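Local atomic coordinates of SusD superfamily protein (Bacteroides thetaiotaomicron, PDB entry 3MCX), a protein that is of unknown function but, as a zinc-binding member of the SusD family at the outer membrane, probably helps to capture glycans. Residues Leu429-Lys434 with Gln448-Thr453. Sequence-based numbering, arbitrary orientation.
Sequences LAIERK and QKIEAT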
ATOM      1  N   LEU A 429       2.633  -7.464 -16.723  1.00  7.52           N
ATOM      2  CA  LEU A 429       3.340  -6.429 -17.468  1.00  7.47           C
ATOM      3  C   LEU A 429       4.754  -6.269 -16.954  1.00  7.06           C
ATOM      4  O   LEU A 429       4.972  -6.255 -15.739  1.00  8.93           O
ATOM      5  CB  LEU A 429       2.640  -5.081 -17.290  1.00  6.80           C
ATOM      6  CG  LEU A 429       1.227  -5.048 -17.844  1.00  7.24           C
ATOM      7  CD1 LEU A 429       0.613  -3.658 -17.547  1.00  7.93           C
ATOM      8  CD2 LEU A 429       1.133  -5.375 -19.351  1.00  8.02           C
ATOM      9  N   ALA A 430       5.695  -6.145 -17.866  1.00  6.66           N
ATOM     10  CA  ALA A 430       7.078  -5.802 -17.522  1.00  6.82           C
ATOM     11  C   ALA A 430       7.169  -4.365 -17.049  1.00  7.27           C
ATOM     12  O   ALA A 430       6.548  -3.462 -17.626  1.00  6.90           O
ATOM     13  CB  ALA A 430       8.017  -6.003 -18.714  1.00  8.09           C
ATOM     14  N   ILE A 431       8.038  -4.182 -16.066  1.00  6.83           N
ATOM     15  CA  ILE A 431       8.338  -2.871 -15.462  1.00  6.95           C
ATOM     16  C   ILE A 431       9.637  -2.404 -16.075  1.00  7.41           C
ATOM     17  O   ILE A 431      10.644  -3.103 -15.959  1.00  8.22           O
ATOM     18  CB  ILE A 431       8.508  -3.035 -13.971  1.00  7.37           C
ATOM     19  CG1 ILE A 431       7.173  -3.393 -13.322  1.00  7.86           C
ATOM     20  CG2 ILE A 431       9.072  -1.727 -13.382  1.00  7.93           C
ATOM     21  CD1 ILE A 431       7.360  -4.037 -11.961  1.00  9.20           C
ATOM     22  N   GLU A 432       9.633  -1.263 -16.777  1.00  7.01           N
ATOM     23  CA  GLU A 432      10.849  -0.742 -17.415  0.50  6.64           C
ATOM     24  C   GLU A 432      11.157   0.634 -16.829  1.00  6.67           C
ATOM     25  O   GLU A 432      10.314   1.533 -16.839  1.00  8.34           O
ATOM     26  CB  GLU A 432      10.717  -0.637 -18.944  0.50  6.91           C
ATOM     27  CG  GLU A 432      10.673  -1.987 -19.681  0.50  6.59           C
ATOM     28  CD  GLU A 432      10.636  -1.829 -21.201  0.50  6.05           C
ATOM     29  OE1 GLU A 432       9.611  -1.349 -21.747  0.50 13.56           O
ATOM     30  OE2 GLU A 432      11.661  -2.124 -21.833  0.50  8.14           O
ATOM     31  N   ARG A 433      12.366   0.779 -16.316  1.00  6.86           N
ATOM     32  CA  ARG A 433      12.866   2.049 -15.801  1.00  6.80           C
ATOM     33  C   ARG A 433      13.632   2.731 -16.939  1.00  6.88           C
ATOM     34  O   ARG A 433      14.810   2.448 -17.150  1.00  8.51           O
ATOM     35  CB  ARG A 433      13.779   1.770 -14.607  1.00  6.91           C
ATOM     36  CG  ARG A 433      13.103   1.358 -13.345  1.00  6.95           C
ATOM     37  CD  ARG A 433      12.696  -0.148 -13.236  1.00  6.87           C
ATOM     38  NE  ARG A 433      12.244  -0.329 -11.879  1.00  7.10           N
ATOM     39  CZ  ARG A 433      13.026  -0.549 -10.826  1.00  6.55           C
ATOM     40  NH1 ARG A 433      14.279  -0.959 -10.959  1.00  7.00           N
ATOM     41  NH2 ARG A 433      12.505  -0.430  -9.638  1.00  6.44           N
ATOM     42  N   LYS A 434      12.953   3.614 -17.680  1.00  7.24           N
ATOM     43  CA  LYS A 434      13.499   4.194 -18.901  1.00  8.00           C
ATOM     44  C   LYS A 434      14.013   5.626 -18.745  1.00  7.36           C
ATOM     45  O   LYS A 434      14.836   6.080 -19.535  1.00  8.57           O
ATOM     46  CB  LYS A 434      12.469   4.186 -20.040  1.00  8.32           C
ATOM     47  CG  LYS A 434      12.132   2.776 -20.547  1.00 13.60           C
ATOM     48  CD  LYS A 434      11.530   2.864 -21.933  1.00 20.97           C
ATOM     49  CE  LYS A 434      10.443   1.841 -22.150  1.00 23.55           C
ATOM     50  NZ  LYS A 434       9.567   2.207 -23.359  1.00 25.63           N
ATOM     51  N   GLN A 448      16.877  -2.787 -14.920  1.00  7.12           N
ATOM     52  CA  GLN A 448      16.259  -1.817 -15.825  1.00  6.84           C
ATOM     53  C   GLN A 448      14.888  -2.331 -16.327  1.00  7.97           C
ATOM     54  O   GLN A 448      13.995  -1.551 -16.641  1.00  8.63           O
ATOM     55  CB  GLN A 448      17.171  -1.517 -17.002  1.00  7.54           C
ATOM     56  CG  GLN A 448      18.440  -0.776 -16.593  1.00  7.23           C
ATOM     57  CD  GLN A 448      19.247  -0.382 -17.797  1.00  7.72           C
ATOM     58  OE1 GLN A 448      19.932  -1.217 -18.396  1.00  9.48           O
ATOM     59  NE2 GLN A 448      19.152   0.875 -18.187  1.00 12.44           N
ATOM     60  N   LYS A 449      14.766  -3.648 -16.438  1.00  6.93           N
ATOM     61  CA  LYS A 449      13.510  -4.306 -16.850  1.00  7.74           C
ATOM     62  C   LYS A 449      13.258  -5.446 -15.892  1.00  7.78           C
ATOM     63  O   LYS A 449      14.154  -6.274 -15.672  1.00  8.76           O
ATOM     64  CB  LYS A 449      13.570  -4.844 -18.290  1.00  7.73           C
ATOM     65  CG  LYS A 449      12.208  -5.520 -18.713  1.00 10.58           C
ATOM     66  CD  LYS A 449      12.207  -6.210 -20.042  1.00 15.06           C
ATOM     67  CE  LYS A 449      12.969  -7.544 -20.001  1.00 15.51           C
ATOM     68  NZ  LYS A 449      12.619  -8.540 -21.041  1.00 19.37           N
ATOM     69  N   ILE A 450      12.049  -5.505 -15.369  1.00  6.83           N
ATOM     70  CA  ILE A 450      11.629  -6.631 -14.489  1.00  7.51           C
ATOM     71  C   ILE A 450      10.336  -7.208 -15.059  1.00  6.32           C
ATOM     72  O   ILE A 450       9.312  -6.548 -15.031  1.00  7.30           O
ATOM     73  CB  ILE A 450      11.443  -6.224 -13.028  1.00  8.61           C
ATOM     74  CG1 ILE A 450      12.681  -5.471 -12.511  1.00  9.49           C
ATOM     75  CG2 ILE A 450      11.183  -7.429 -12.131  1.00 11.96           C
ATOM     76  CD1 ILE A 450      12.486  -3.962 -12.606  1.00 13.48           C
ATOM     77  N   GLU A 451      10.410  -8.455 -15.516  1.00  6.08           N
ATOM     78  CA  GLU A 451       9.199  -9.186 -15.902  0.60  6.35           C
ATOM     79  C   GLU A 451       8.390  -9.585 -14.683  1.00  7.02           C
ATOM     80  O   GLU A 451       8.936  -9.744 -13.590  1.00  7.64           O
ATOM     81  CB  GLU A 451       9.542 -10.435 -16.707  0.60  6.27           C
ATOM     82  CG  GLU A 451      10.320 -10.154 -17.974  0.60  6.02           C
ATOM     83  CD  GLU A 451       9.457  -9.668 -19.132  0.60  7.08           C
ATOM     84  OE1 GLU A 451       8.278  -9.267 -18.919  0.60  6.48           O
ATOM     85  OE2 GLU A 451      10.008  -9.695 -20.260  0.60  2.24           O
ATOM     86  N   ALA A 452       7.071  -9.762 -14.875  1.00  7.59           N
ATOM     87  CA  ALA A 452       6.168 -10.138 -13.779  1.00  7.25           C
ATOM     88  C   ALA A 452       6.388 -11.565 -13.270  1.00  7.56           C
ATOM     89  O   ALA A 452       5.917 -11.920 -12.192  1.00  7.77           O
ATOM     90  CB  ALA A 452       4.691  -9.950 -14.200  1.00  8.75           C
ATOM     91  N   THR A 453       7.187 -12.316 -13.991  1.00  6.97           N
ATOM     92  CA  THR A 453       7.622 -13.662 -13.632  1.00  7.04           C
ATOM     93  C   THR A 453       9.064 -13.690 -13.099  1.00  6.55           C
ATOM     94  O   THR A 453       9.570 -14.772 -12.792  1.00  6.99           O
ATOM     95  CB  THR A 453       7.535 -14.577 -14.831  1.00  7.17           C
ATOM     96  OG1 THR A 453       8.204 -13.970 -15.953  1.00  8.07           O
ATOM     97  CG2 THR A 453       6.035 -14.842 -15.195  1.00  9.59           C
TER
HETATM   98  O   HOH W   1       6.607  -6.893 -13.484  1.00 16.71           O
HETATM   99  O   HOH W   2      14.396  -1.672 -20.040  1.00 25.59           O
HETATM  100  O   HOH W   3      17.485   2.763 -16.515  1.00 12.74           O
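I450 reaches across to both I431 and R433, and its CD1 is the side-chain atom that touches both. This methyl lies over one face of the R433 guanidinium, 3.7 Å from NE, and meets I431 CG2 at 4.2 Å. The backbones of I431 and I450 face each other as an antiparallel hydrogen-bonded pair: I431 N donates to I450 O, and I450 N returns a bond of 2.8 Å to I431 O. Branched isoleucines suit this extended backbone, and both side chains turn to the buried face, where F421 and Y424 of helix 420-426 pack on I431 and Y74 touches I450. R433 N adds a third bond, 2.9 Å to Q448 O. With R433 CG set beside its own backbone N (chi1 -74°) and the chain bent at chi2 (81°), the guanidinium is brought flat beneath the I450 methyl, while its N-H groups still reach the carbonyls of A53, Y72 and A447. Arginine fits here because its flat faces, which make no hydrogen bonds, can pack against a methyl while its rim satisfies several backbone carbonyls. A leucine in its place would probably leave those carbonyls without their donors and I450 CD1 without the flat group beneath it. Q448 stays at the partly exposed margin, where a polar amide is at home: its NE2 donates to a water, 3.0 Å away, that also bonds R433 O. On the other face, E432 and K449 run side by side, CG to CG at 4.0 Å in the conformer given for E432. The arrangement is a small two-stranded antiparallel sheet, its strands joined by a long connection that carries helix 441-444, set against the helices of a SusD-family fold and away from the zinc sites.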